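Local atomic coordinates of fibronectin type III domain-containing protein (Simiduia agarivorans, PDB entry 6P2K), a protein that probably hydrolyses the backbone of xyloglucan or related beta-glucans as an endo-acting family 74 glycoside hydrolase, through a catalytic region of two seven-bladed beta-propellers, the part present here. Residues B[20-25]-B[343-348]; B[198-203]-B[250-255]; B[225-230]-B[241-246]; B[263-268]-B[288-293]. One frame throughout, in Å; residues are numbered along the deposited sequence.

Contact 1: B[20-25]-B[343-348]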
loop_
_atom_site.group_PDB
_atom_site.type_symbol
_atom_site.label_atom_id
_atom_site.label_comp_id
_atom_site.label_asym_id
_atom_site.label_seq_id
_atom_site.Cartn_x
_atom_site.Cartn_y
_atom_site.Cartn_z
ATOM N N VAL B 20 5.963 49.587 11.617
ATOM C CA VAL B 20 4.522 49.748 11.469
ATOM C C VAL B 20 4.102 50.826 12.455
ATOM O O VAL B 20 4.343 50.691 13.662
ATOM C CB VAL B 20 3.753 48.440 11.726
ATOM C CG1 VAL B 20 2.258 48.707 11.765
ATOM C CG2 VAL B 20 4.089 47.406 10.660
ATOM N N VAL B 21 3.494 51.896 11.950
ATOM C CA VAL B 21 3.214 53.089 12.739
ATOM C C VAL B 21 1.710 53.316 12.784
ATOM O O VAL B 21 1.054 53.376 11.737
ATOM C CB VAL B 21 3.930 54.325 12.165
ATOM C CG1 VAL B 21 3.745 55.518 13.092
ATOM C CG2 VAL B 21 5.407 54.030 11.949
ATOM N N ALA B 22 1.175 53.470 13.991
ATOM C CA ALA B 22 -0.245 53.730 14.157
ATOM C C ALA B 22 -0.545 55.214 14.000
ATOM O O ALA B 22 0.226 56.073 14.440
ATOM C CB ALA B 22 -0.723 53.245 15.525
ATOM N N ASP B 23 -1.669 55.508 13.357
ATOM C CA ASP B 23 -2.196 56.862 13.270
ATOM C C ASP B 23 -2.820 57.205 14.618
ATOM O O ASP B 23 -3.821 56.590 15.011
ATOM C CB ASP B 23 -3.222 56.966 12.133
ATOM C CG ASP B 23 -3.718 58.388 11.897
ATOM O OD1 ASP B 23 -3.596 59.246 12.800
ATOM O OD2 ASP B 23 -4.250 58.647 10.797
ATOM N N PRO B 24 -2.258 58.165 15.357
ATOM C CA PRO B 24 -2.850 58.520 16.656
ATOM C C PRO B 24 -4.233 59.138 16.543
ATOM O O PRO B 24 -4.972 59.145 17.537
ATOM C CB PRO B 24 -1.839 59.517 17.240
ATOM C CG PRO B 24 -1.184 60.120 16.043
ATOM C CD PRO B 24 -1.096 59.008 15.027
ATOM N N ASN B 25 -4.611 59.644 15.367
ATOM C CA ASN B 25 -5.910 60.283 15.202
ATOM C C ASN B 25 -7.028 59.294 14.904
ATOM O O ASN B 25 -8.194 59.601 15.177
ATOM C CB ASN B 25 -5.853 61.319 14.076
ATOM C CG ASN B 25 -4.704 62.292 14.235
ATOM O OD1 ASN B 25 -4.735 63.169 15.097
ATOM N ND2 ASN B 25 -3.683 62.145 13.398
ATOM N N GLY B 343 -7.568 58.603 19.733
ATOM C CA GLY B 343 -8.202 58.132 18.519
ATOM C C GLY B 343 -9.111 56.934 18.666
ATOM O O GLY B 343 -9.582 56.410 17.650
ATOM N N GLY B 344 -9.385 56.484 19.887
ATOM C CA GLY B 344 -10.183 55.294 20.091
ATOM C C GLY B 344 -9.411 53.995 20.058
ATOM O O GLY B 344 -10.032 52.924 20.020
ATOM N N TRP B 345 -8.083 54.050 20.065
ATOM C CA TRP B 345 -7.283 52.835 20.040
ATOM C C TRP B 345 -7.454 52.061 21.338
ATOM O O TRP B 345 -7.554 52.646 22.419
ATOM C CB TRP B 345 -5.804 53.173 19.846
ATOM C CG TRP B 345 -5.383 53.425 18.429
ATOM C CD1 TRP B 345 -5.257 54.637 17.816
ATOM C CD2 TRP B 345 -5.003 52.442 17.456
ATOM N NE1 TRP B 345 -4.834 54.470 16.518
ATOM C CE2 TRP B 345 -4.670 53.133 16.273
ATOM C CE3 TRP B 345 -4.921 51.045 17.467
ATOM C CZ2 TRP B 345 -4.260 52.473 15.111
ATOM C CZ3 TRP B 345 -4.512 50.392 16.313
ATOM C CH2 TRP B 345 -4.189 51.108 15.153
ATOM N N ALA B 346 -7.498 50.737 21.227
ATOM C CA ALA B 346 -7.324 49.899 22.400
ATOM C C ALA B 346 -5.832 49.686 22.651
ATOM O O ALA B 346 -4.985 50.033 21.825
ATOM C CB ALA B 346 -8.045 48.563 22.224
ATOM N N ARG B 347 -5.505 49.124 23.812
ATOM C CA ARG B 347 -4.109 48.855 24.130
ATOM C C ARG B 347 -3.629 47.630 23.365
ATOM O O ARG B 347 -4.244 46.561 23.436
ATOM C CB ARG B 347 -3.909 48.650 25.630
ATOM C CG ARG B 347 -2.437 48.615 26.021
ATOM C CD ARG B 347 -2.225 48.413 27.513
ATOM N NE ARG B 347 -0.817 48.577 27.875
ATOM C CZ ARG B 347 0.047 47.573 28.010
ATOM N NH1 ARG B 347 -0.351 46.323 27.818
ATOM N NH2 ARG B 347 1.309 47.819 28.338
ATOM N N GLY B 348 -2.530 47.789 22.634
ATOM C CA GLY B 348 -1.973 46.694 21.866
ATOM C C GLY B 348 -0.527 46.966 21.515
ATOM O O GLY B 348 0.037 48.003 21.870
#
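Asn25 and Gly343 bring the two backbones nearest each other, with CA atoms 4.6 Å apart, where strand 17-22 has run out into a turn and meets the loop that leads into strand 348-351. The main side chain here is Trp345. Its indole NE1 donates to the backbone O of Asp23 at 2.8 Å, with an N-H...O angle of 159°. The acceptor lies close to the indole plane, while the donor is tilted 33° from the plane of the Asp23 carbonyl. The bond satisfies the polar atom of a buried ring and fixes its rotation. On the same ring CZ2 packs against Ala22 CB at 3.6 Å. A first torsion of -82° sets Trp345 CG beside its own backbone N and opposite its carbonyl carbon, and this carries the indole across to residues 22 and 23.

The turn that presents the Asp23 carbonyl is braced from within. Asp23 OD1 accepts from Asn25 N at 2.8 Å, which makes an Asx turn. It also accepts from Asn25 ND2 at 3.0 Å, on its syn lone pair. Asn25 is held further by Gly68 N and Thr66 O from the next blade. Gly343 comes in close to the chain: its CA makes a CH...O contact with Pro24 O at 3.5 Å, and Pro24 O also bonds to Thr342 OG1. Val30 and Asn45 pack on Trp345. The arrangement joins the first and last blades of the N-terminal seven-bladed propeller, sheets 17-51 and 336-373, where the ring of blades closes.

Contact 2: B[198-203]-B[250-255]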
loop_
_atom_site.group_PDB
_atom_site.type_symbol
_atom_site.label_atom_id
_atom_site.label_comp_id
_atom_site.label_asym_id
_atom_site.label_seq_id
_atom_site.Cartn_x
_atom_site.Cartn_y
_atom_site.Cartn_z
ATOM N N GLN B 198 23.508 69.253 23.972
ATOM C CA GLN B 198 24.808 68.896 24.531
ATOM C C GLN B 198 24.704 67.489 25.092
ATOM O O GLN B 198 23.631 67.050 25.517
ATOM C CB GLN B 198 25.304 69.879 25.616
ATOM C CG GLN B 198 24.363 70.128 26.779
ATOM C CD GLN B 198 23.224 71.015 26.399
ATOM O OE1 GLN B 198 23.419 72.165 26.011
ATOM N NE2 GLN B 198 22.020 70.478 26.467
ATOM N N ARG B 199 25.835 66.793 25.101
ATOM C CA ARG B 199 25.838 65.359 25.323
ATOM C C ARG B 199 25.578 65.008 26.782
ATOM O O ARG B 199 26.112 65.639 27.699
ATOM C CB ARG B 199 27.167 64.768 24.875
ATOM C CG ARG B 199 27.131 63.273 24.679
ATOM C CD ARG B 199 28.375 62.809 23.965
ATOM N NE ARG B 199 28.580 61.379 24.140
ATOM C CZ ARG B 199 29.768 60.787 24.107
ATOM N NH1 ARG B 199 30.865 61.504 23.902
ATOM N NH2 ARG B 199 29.857 59.477 24.281
ATOM N N ILE B 200 24.740 63.997 26.986
ATOM C CA ILE B 200 24.611 63.333 28.276
ATOM C C ILE B 200 25.638 62.212 28.321
ATOM O O ILE B 200 25.773 61.442 27.362
ATOM C CB ILE B 200 23.186 62.791 28.476
ATOM C CG1 ILE B 200 22.282 63.869 29.077
ATOM C CG2 ILE B 200 23.195 61.541 29.350
ATOM C CD1 ILE B 200 20.817 63.501 29.056
ATOM N N ALA B 201 26.383 62.133 29.419
ATOM C CA ALA B 201 27.332 61.045 29.587
ATOM C C ALA B 201 26.586 59.725 29.729
ATOM O O ALA B 201 25.651 59.610 30.527
ATOM C CB ALA B 201 28.216 61.293 30.808
ATOM N N GLY B 202 26.991 58.728 28.941
ATOM C CA GLY B 202 26.414 57.421 29.051
ATOM C C GLY B 202 26.877 56.709 30.308
ATOM O O GLY B 202 27.655 57.246 31.107
ATOM N N PRO B 203 26.407 55.474 30.488
ATOM C CA PRO B 203 26.763 54.726 31.704
ATOM C C PRO B 203 28.223 54.325 31.752
ATOM O O PRO B 203 28.762 54.138 32.851
ATOM C CB PRO B 203 25.849 53.492 31.646
ATOM C CG PRO B 203 24.926 53.714 30.462
ATOM C CD PRO B 203 25.639 54.648 29.548
ATOM N N ILE B 250 21.740 62.509 36.338
ATOM C CA ILE B 250 22.260 61.447 35.492
ATOM C C ILE B 250 22.946 60.434 36.401
ATOM O O ILE B 250 23.919 60.749 37.096
ATOM C CB ILE B 250 23.195 61.994 34.405
ATOM C CG1 ILE B 250 22.424 62.201 33.095
ATOM C CG2 ILE B 250 24.325 61.010 34.117
ATOM C CD1 ILE B 250 21.111 62.956 33.245
ATOM N N ASN B 251 22.397 59.222 36.440
ATOM C CA ASN B 251 22.800 58.195 37.388
ATOM C C ASN B 251 22.341 56.845 36.858
ATOM O O ASN B 251 21.345 56.290 37.332
ATOM C CB ASN B 251 22.205 58.480 38.770
ATOM C CG ASN B 251 22.811 57.622 39.861
ATOM O OD1 ASN B 251 23.977 57.233 39.780
ATOM N ND2 ASN B 251 22.023 57.317 40.885
ATOM N N TRP B 252 23.046 56.329 35.854
ATOM C CA TRP B 252 22.588 55.151 35.130
ATOM C C TRP B 252 22.695 53.901 35.987
ATOM O O TRP B 252 23.730 53.634 36.609
ATOM C CB TRP B 252 23.398 54.961 33.852
ATOM C CG TRP B 252 23.179 55.999 32.793
ATOM C CD1 TRP B 252 24.002 57.046 32.488
ATOM C CD2 TRP B 252 22.079 56.075 31.879
ATOM N NE1 TRP B 252 23.477 57.774 31.448
ATOM C CE2 TRP B 252 22.298 57.200 31.056
ATOM C CE3 TRP B 252 20.929 55.308 31.681
ATOM C CZ2 TRP B 252 21.408 57.571 30.050
ATOM C CZ3 TRP B 252 20.047 55.678 30.684
ATOM C CH2 TRP B 252 20.291 56.800 29.879
ATOM N N GLN B 253 21.625 53.124 35.985
ATOM C CA GLN B 253 21.565 51.817 36.610
ATOM C C GLN B 253 21.352 50.805 35.505
ATOM O O GLN B 253 20.408 50.951 34.724
ATOM C CB GLN B 253 20.391 51.762 37.580
ATOM C CG GLN B 253 20.316 52.992 38.455
ATOM C CD GLN B 253 21.431 53.037 39.500
ATOM O OE1 GLN B 253 22.469 53.671 39.266
ATOM N NE2 GLN B 253 21.212 52.405 40.666
ATOM N N GLN B 254 22.210 49.792 35.428
ATOM C CA GLN B 254 21.971 48.724 34.469
ATOM C C GLN B 254 20.772 47.901 34.920
ATOM O O GLN B 254 20.655 47.551 36.099
ATOM C CB GLN B 254 23.207 47.842 34.327
ATOM C CG GLN B 254 23.052 46.744 33.295
ATOM C CD GLN B 254 24.300 45.903 33.145
ATOM O OE1 GLN B 254 24.243 44.773 32.664
ATOM N NE2 GLN B 254 25.438 46.453 33.553
ATOM N N VAL B 255 19.872 47.600 33.985
ATOM C CA VAL B 255 18.634 46.904 34.318
ATOM C C VAL B 255 18.438 45.723 33.376
ATOM O O VAL B 255 17.365 45.555 32.785
ATOM C CB VAL B 255 17.434 47.869 34.266
ATOM C CG1 VAL B 255 17.379 48.708 35.532
ATOM C CG2 VAL B 255 17.527 48.768 33.041
#
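Ala201 O accepts the indole N-H of Trp252, with NE1 3.0 Å away and an N-H...O angle of 147°. The contact joins neighbouring blades of the N-terminal beta-propeller. Residues 198-203 carry a weakly bonded outermost strand of sheet 166-200, about 198-200, and the link that leaves it. Residues 250-255 hold the short outermost strand 253-254 of sheet 210-254 and the turn before it. The bond lies in the plane of the Ala201 carbonyl, on a lone pair, and close to the indole plane.

Pro203 lies over part of one face of the same indole, toward its rim. Its CG stands 3.9 Å from the centroid of the five-membered ring, 20° off the normal, a CH-pi contact. Its CB packs against Trp252 CB at 3.6 Å. A first torsion of -68° puts Trp252 CG beside its backbone N, opposite the carbonyl carbon, and turns the indole toward the link.

Tyr243, Thr245, Leu223 and Ala225 of its own blade also touch Trp252, and Pro203 leans on Tyr227 and Tyr243. The Ile200-Ile250 end is apolar and lies at the surface. There the CG2 branch of Ile200 touches the CG1 branch of Ile250, 3.9 Å away, as the two side chains cross obliquely.

Contact 3: B[225-230]-B[241-246]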
loop_
_atom_site.group_PDB
_atom_site.type_symbol
_atom_site.label_atom_id
_atom_site.label_comp_id
_atom_site.label_asym_id
_atom_site.label_seq_id
_atom_site.Cartn_x
_atom_site.Cartn_y
_atom_site.Cartn_z
ATOM N N ALA B 225 17.544 53.422 28.121
ATOM C CA ALA B 225 18.416 53.421 26.956
ATOM C C ALA B 225 19.164 52.099 26.866
ATOM O O ALA B 225 19.332 51.385 27.858
ATOM C CB ALA B 225 19.405 54.590 27.008
ATOM N N THR B 226 19.601 51.784 25.649
ATOM C CA THR B 226 20.542 50.703 25.395
ATOM C C THR B 226 21.816 51.295 24.814
ATOM O O THR B 226 21.765 52.212 23.987
ATOM C CB THR B 226 19.974 49.649 24.436
ATOM O OG1 THR B 226 20.119 50.103 23.086
ATOM C CG2 THR B 226 18.504 49.390 24.727
ATOM N N TYR B 227 22.959 50.777 25.255
ATOM C CA TYR B 227 24.257 51.289 24.847
ATOM C C TYR B 227 25.098 50.155 24.284
ATOM O O TYR B 227 25.066 49.032 24.797
ATOM C CB TYR B 227 24.983 51.955 26.017
ATOM C CG TYR B 227 24.591 53.397 26.240
ATOM C CD1 TYR B 227 23.496 53.724 27.031
ATOM C CD2 TYR B 227 25.322 54.433 25.669
ATOM C CE1 TYR B 227 23.137 55.044 27.243
ATOM C CE2 TYR B 227 24.972 55.755 25.876
ATOM C CZ TYR B 227 23.881 56.055 26.663
ATOM O OH TYR B 227 23.534 57.368 26.873
ATOM N N ALA B 228 25.851 50.455 23.232
ATOM C CA ALA B 228 26.592 49.448 22.493
ATOM C C ALA B 228 28.035 49.886 22.308
ATOM O O ALA B 228 28.343 51.081 22.308
ATOM C CB ALA B 228 25.964 49.191 21.122
ATOM N N GLU B 229 28.913 48.901 22.141
ATOM C CA GLU B 229 30.286 49.189 21.760
ATOM C C GLU B 229 30.302 49.959 20.444
ATOM O O GLU B 229 29.377 49.865 19.632
ATOM C CB GLU B 229 31.087 47.892 21.628
ATOM C CG GLU B 229 31.053 46.990 22.858
ATOM C CD GLU B 229 32.177 45.963 22.876
ATOM O OE1 GLU B 229 33.144 46.125 22.095
ATOM O OE2 GLU B 229 32.090 44.993 23.663
ATOM N N ALA B 230 31.359 50.738 20.240
ATOM C CA ALA B 230 31.486 51.566 19.041
ATOM C C ALA B 230 32.132 50.772 17.904
ATOM O O ALA B 230 33.195 51.112 17.385
ATOM C CB ALA B 230 32.276 52.831 19.356
ATOM N N LEU B 241 23.619 46.613 26.100
ATOM C CA LEU B 241 23.192 46.586 27.491
ATOM C C LEU B 241 22.157 47.673 27.759
ATOM O O LEU B 241 22.195 48.753 27.167
ATOM C CB LEU B 241 24.386 46.742 28.435
ATOM C CG LEU B 241 25.278 45.498 28.464
ATOM C CD1 LEU B 241 26.449 45.672 29.413
ATOM C CD2 LEU B 241 24.453 44.269 28.833
ATOM N N VAL B 242 21.231 47.367 28.664
ATOM C CA VAL B 242 20.066 48.201 28.934
ATOM C C VAL B 242 20.269 48.920 30.258
ATOM O O VAL B 242 20.695 48.315 31.249
ATOM C CB VAL B 242 18.776 47.359 28.959
ATOM C CG1 VAL B 242 17.552 48.260 28.898
ATOM C CG2 VAL B 242 18.779 46.362 27.811
ATOM N N TYR B 243 19.953 50.214 30.277
ATOM C CA TYR B 243 20.180 51.044 31.447
ATOM C C TYR B 243 18.973 51.938 31.684
ATOM O O TYR B 243 18.117 52.117 30.815
ATOM C CB TYR B 243 21.436 51.909 31.298
ATOM C CG TYR B 243 22.715 51.137 31.083
ATOM C CD1 TYR B 243 23.090 50.718 29.814
ATOM C CD2 TYR B 243 23.558 50.845 32.150
ATOM C CE1 TYR B 243 24.263 50.021 29.613
ATOM C CE2 TYR B 243 24.735 50.148 31.958
ATOM C CZ TYR B 243 25.081 49.738 30.687
ATOM O OH TYR B 243 26.250 49.043 30.487
ATOM N N ALA B 244 18.927 52.506 32.883
ATOM C CA ALA B 244 17.895 53.456 33.259
ATOM C C ALA B 244 18.513 54.529 34.135
ATOM O O ALA B 244 19.416 54.256 34.932
ATOM C CB ALA B 244 16.737 52.781 34.001
ATOM N N THR B 245 18.031 55.752 33.965
ATOM C CA THR B 245 18.416 56.834 34.847
ATOM C C THR B 245 17.232 57.761 35.007
ATOM O O THR B 245 16.332 57.825 34.162
ATOM C CB THR B 245 19.617 57.632 34.330
ATOM O OG1 THR B 245 19.901 58.703 35.241
ATOM C CG2 THR B 245 19.306 58.227 32.970
ATOM N N ARG B 246 17.242 58.462 36.124
ATOM C CA ARG B 246 16.349 59.579 36.308
ATOM C C ARG B 246 16.841 60.768 35.495
ATOM O O ARG B 246 18.033 60.898 35.201
ATOM C CB ARG B 246 16.261 59.925 37.787
ATOM C CG ARG B 246 15.747 58.796 38.659
ATOM C CD ARG B 246 14.884 59.364 39.774
ATOM N NE ARG B 246 13.474 59.482 39.400
ATOM C CZ ARG B 246 12.667 60.470 39.783
ATOM N NH1 ARG B 246 13.118 61.447 40.558
ATOM N NH2 ARG B 246 11.400 60.477 39.388
#
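Ala225 and Tyr243 form a hydrogen-bonded antiparallel pair, and Tyr227 and Leu241 form another. Between them stand Thr226 and Val242, a non-hydrogen-bonded pair with CA atoms 4.4 Å apart. This is the tight part. Tyr243 N reaches Ala225 O at 2.8 Å, and Ala225 N returns to Tyr243 O at 3.0 Å. Tyr227 N meets Leu241 O at 2.9 Å, and Leu241 N meets Tyr227 O at 3.1 Å. The CA of Thr226 adds a CH...O contact to Leu241 O at 3.1 Å.

Tyr227 and Tyr243 project from one face and cross at about a right angle, their CD1 atoms 4.1 Å apart. First torsions of -84° for Tyr227 and -59° for Tyr243 set both rings beside their own backbone N, anti to the carbonyl carbon, where they meet. Arg208 and Gln254 touch Tyr243. Thr226 and Val242 project from the other face. The side chain of Thr226 turns its OG1 to Tyr265 O of the next blade.

The fit is looser beyond this ladder. Leu241 is only partly buried and its end leads away from strand 225-228. The chain from Ala228 onward takes no part in the pairing. The strand directions lie at 136°, an antiparallel pair with a strong twist. Such pairing is characteristic of a propeller blade, and these are the two middle strands of the four-stranded sheet 210-254.

Contact 4: B[263-268]-B[288-293]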
loop_
_atom_site.group_PDB
_atom_site.type_symbol
_atom_site.label_atom_id
_atom_site.label_comp_id
_atom_site.label_asym_id
_atom_site.label_seq_id
_atom_site.Cartn_x
_atom_site.Cartn_y
_atom_site.Cartn_z
ATOM N N ARG B 263 22.584 40.165 23.644
ATOM C CA ARG B 263 21.569 40.455 22.642
ATOM C C ARG B 263 21.633 41.923 22.242
ATOM O O ARG B 263 22.005 42.788 23.040
ATOM C CB ARG B 263 20.159 40.114 23.147
ATOM C CG ARG B 263 19.999 38.682 23.624
ATOM C CD ARG B 263 20.303 37.691 22.512
ATOM N NE ARG B 263 19.551 36.448 22.671
ATOM C CZ ARG B 263 19.410 35.532 21.716
ATOM N NH1 ARG B 263 19.977 35.712 20.529
ATOM N NH2 ARG B 263 18.705 34.433 21.951
ATOM N N ARG B 264 21.249 42.195 20.994
ATOM C CA ARG B 264 21.344 43.539 20.422
ATOM C C ARG B 264 20.078 44.347 20.712
ATOM O O ARG B 264 19.379 44.811 19.811
ATOM C CB ARG B 264 21.602 43.451 18.922
ATOM C CG ARG B 264 22.843 42.671 18.530
ATOM C CD ARG B 264 22.682 42.126 17.125
ATOM N NE ARG B 264 23.953 41.827 16.477
ATOM C CZ ARG B 264 24.332 40.604 16.119
ATOM N NH1 ARG B 264 23.539 39.570 16.359
ATOM N NH2 ARG B 264 25.502 40.412 15.528
ATOM N N TYR B 265 19.793 44.514 22.003
ATOM C CA TYR B 265 18.600 45.239 22.422
ATOM C C TYR B 265 18.646 46.678 21.925
ATOM O O TYR B 265 19.680 47.345 22.005
ATOM C CB TYR B 265 18.477 45.216 23.945
ATOM C CG TYR B 265 18.308 43.832 24.528
ATOM C CD1 TYR B 265 17.167 43.083 24.267
ATOM C CD2 TYR B 265 19.286 43.277 25.344
ATOM C CE1 TYR B 265 17.005 41.818 24.799
ATOM C CE2 TYR B 265 19.130 42.009 25.884
ATOM C CZ TYR B 265 17.988 41.286 25.606
ATOM O OH TYR B 265 17.821 40.024 26.132
ATOM N N TRP B 266 17.518 47.158 21.409
ATOM C CA TRP B 266 17.477 48.502 20.850
ATOM C C TRP B 266 16.043 49.015 20.851
ATOM O O TRP B 266 15.089 48.263 21.069
ATOM C CB TRP B 266 18.098 48.528 19.444
ATOM C CG TRP B 266 17.243 48.006 18.306
ATOM C CD1 TRP B 266 16.098 47.259 18.390
ATOM C CD2 TRP B 266 17.495 48.190 16.907
ATOM N NE1 TRP B 266 15.619 46.984 17.132
ATOM C CE2 TRP B 266 16.458 47.544 16.204
ATOM C CE3 TRP B 266 18.493 48.848 16.181
ATOM C CZ2 TRP B 266 16.394 47.534 14.813
ATOM C CZ3 TRP B 266 18.426 48.839 14.801
ATOM C CH2 TRP B 266 17.385 48.183 14.132
ATOM N N TYR B 267 15.910 50.314 20.598
ATOM C CA TYR B 267 14.620 50.984 20.478
ATOM C C TYR B 267 13.671 50.717 21.652
ATOM O O TYR B 267 12.543 50.264 21.448
ATOM C CB TYR B 267 13.945 50.592 19.170
ATOM C CG TYR B 267 14.500 51.260 17.935
ATOM C CD1 TYR B 267 15.700 50.844 17.380
ATOM C CD2 TYR B 267 13.811 52.290 17.309
ATOM C CE1 TYR B 267 16.208 51.440 16.242
ATOM C CE2 TYR B 267 14.311 52.894 16.169
ATOM C CZ TYR B 267 15.510 52.465 15.640
ATOM O OH TYR B 267 16.011 53.060 14.505
ATOM N N PRO B 268 14.089 50.998 22.889
ATOM C CA PRO B 268 13.152 50.858 24.007
ATOM C C PRO B 268 12.016 51.860 23.866
ATOM O O PRO B 268 12.161 52.911 23.240
ATOM C CB PRO B 268 14.015 51.151 25.238
ATOM C CG PRO B 268 15.101 52.026 24.725
ATOM C CD PRO B 268 15.391 51.529 23.339
ATOM N N ASP B 288 18.640 39.481 16.500
ATOM C CA ASP B 288 18.479 38.388 17.455
ATOM C C ASP B 288 17.030 37.915 17.538
ATOM O O ASP B 288 16.094 38.721 17.529
ATOM C CB ASP B 288 18.960 38.822 18.837
ATOM C CG ASP B 288 20.461 39.019 18.895
ATOM O OD1 ASP B 288 21.198 38.121 18.438
ATOM O OD2 ASP B 288 20.903 40.072 19.391
ATOM N N ARG B 289 16.852 36.594 17.640
ATOM C CA ARG B 289 15.540 35.951 17.719
ATOM C C ARG B 289 15.300 35.476 19.148
ATOM O O ARG B 289 15.861 34.463 19.577
ATOM C CB ARG B 289 15.447 34.781 16.743
ATOM C CG ARG B 289 15.536 35.168 15.281
ATOM C CD ARG B 289 15.155 34.001 14.371
ATOM N NE ARG B 289 15.059 34.427 12.978
ATOM C CZ ARG B 289 13.988 35.010 12.446
ATOM N NH1 ARG B 289 12.905 35.228 13.184
ATOM N NH2 ARG B 289 13.999 35.373 11.171
ATOM N N PHE B 290 14.447 36.198 19.881
ATOM C CA PHE B 290 14.054 35.767 21.217
ATOM C C PHE B 290 12.612 36.131 21.546
ATOM O O PHE B 290 12.193 35.948 22.695
ATOM C CB PHE B 290 14.981 36.366 22.287
ATOM C CG PHE B 290 15.105 37.863 22.212
ATOM C CD1 PHE B 290 14.126 38.686 22.745
ATOM C CD2 PHE B 290 16.205 38.445 21.610
ATOM C CE1 PHE B 290 14.239 40.059 22.672
ATOM C CE2 PHE B 290 16.325 39.814 21.537
ATOM C CZ PHE B 290 15.341 40.623 22.067
ATOM N N GLY B 291 11.845 36.640 20.587
ATOM C CA GLY B 291 10.531 37.170 20.890
ATOM C C GLY B 291 10.583 38.637 21.275
ATOM O O GLY B 291 11.330 39.413 20.673
ATOM N N LEU B 292 9.816 39.025 22.290
ATOM C CA LEU B 292 9.689 40.429 22.656
ATOM C C LEU B 292 9.486 40.546 24.162
ATOM O O LEU B 292 8.709 39.791 24.751
ATOM C CB LEU B 292 8.528 41.081 21.897
ATOM C CG LEU B 292 8.200 42.554 22.136
ATOM C CD1 LEU B 292 9.396 43.436 21.811
ATOM C CD2 LEU B 292 6.997 42.950 21.292
ATOM N N TYR B 293 10.189 41.496 24.774
ATOM C CA TYR B 293 10.146 41.708 26.214
ATOM C C TYR B 293 9.266 42.900 26.568
ATOM O O TYR B 293 9.267 43.919 25.869
ATOM C CB TYR B 293 11.545 41.961 26.782
ATOM C CG TYR B 293 12.425 40.743 26.948
ATOM C CD1 TYR B 293 12.231 39.855 28.000
ATOM C CD2 TYR B 293 13.480 40.509 26.078
ATOM C CE1 TYR B 293 13.052 38.754 28.163
ATOM C CE2 TYR B 293 14.302 39.415 26.231
ATOM C CZ TYR B 293 14.086 38.541 27.274
ATOM O OH TYR B 293 14.910 37.452 27.424
HETATM O O HOH W 1 19.082 34.903 17.250
HETATM O O HOH W 2 22.202 36.614 16.294
#
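A salt-bridge network of Arg263, Arg264 and Asp288 joins the residues just before a propeller blade's first strand to the loop before its third. The firm bond is from Arg264 N to Asp288 OD2, 2.7 Å long with an angle of 158°, met nearly head-on to the carboxylate C-O bond. The other oxygen is shared. Asp288 OD1 takes long, weak bonds from Arg263 NH1 and Arg264 NH1, each at 3.4 Å. Water 2 donates to the same OD1 at 2.8 Å. These partners would probably favour the charged carboxylate. Glu260 pairs with Arg263 NH2, and Leu234 O accepts from Arg264 NH2.

A bend at the second torsion (-60°) folds the Arg263 chain back along Asp288 and Phe290. Phe290 CD2 lies over one guanidinium face, toward its rim, with the planes well tilted. The edge of Tyr265 is turned toward the face of Phe290 in an offset edge-to-face pair, centroids 5.3 Å apart and planes at 60°. Tyr265 CE1 touches Phe290 CZ at 3.4 Å. Tyr265 OH lies near Tyr293 CE2 at 3.6 Å, and bonds to Glu260 O.

The aromatic group packs against strands of sheet 265-314. Leu283 and Ala285 of strand 278-285 meet Tyr265 and Phe290, while Trp310 and Lys312 of strand 304-314 meet Tyr293.

Overall arrangement
All four contacts belong to the N-terminal propeller. Contact 3 is the most buried and rests on backbone bonds within one sheet. Contact 2 lies at the surface, its centre 7 Å from that of contact 3. The two share sheet 210-254, through Gln253 N to Ala244 O, and the proline of contact 2 packs on contact 3. Contact 4, partly buried, belongs to the following blade and is joined to contact 3 by a side-chain to backbone bond; it alone relies on charge. Contact 1, also partly buried, stands apart, with nearest atoms about 9 Å from contact 4, and encloses the others along the chain. Contacts 1 and 2 both use an indole N-H on a backbone carbonyl to join blades.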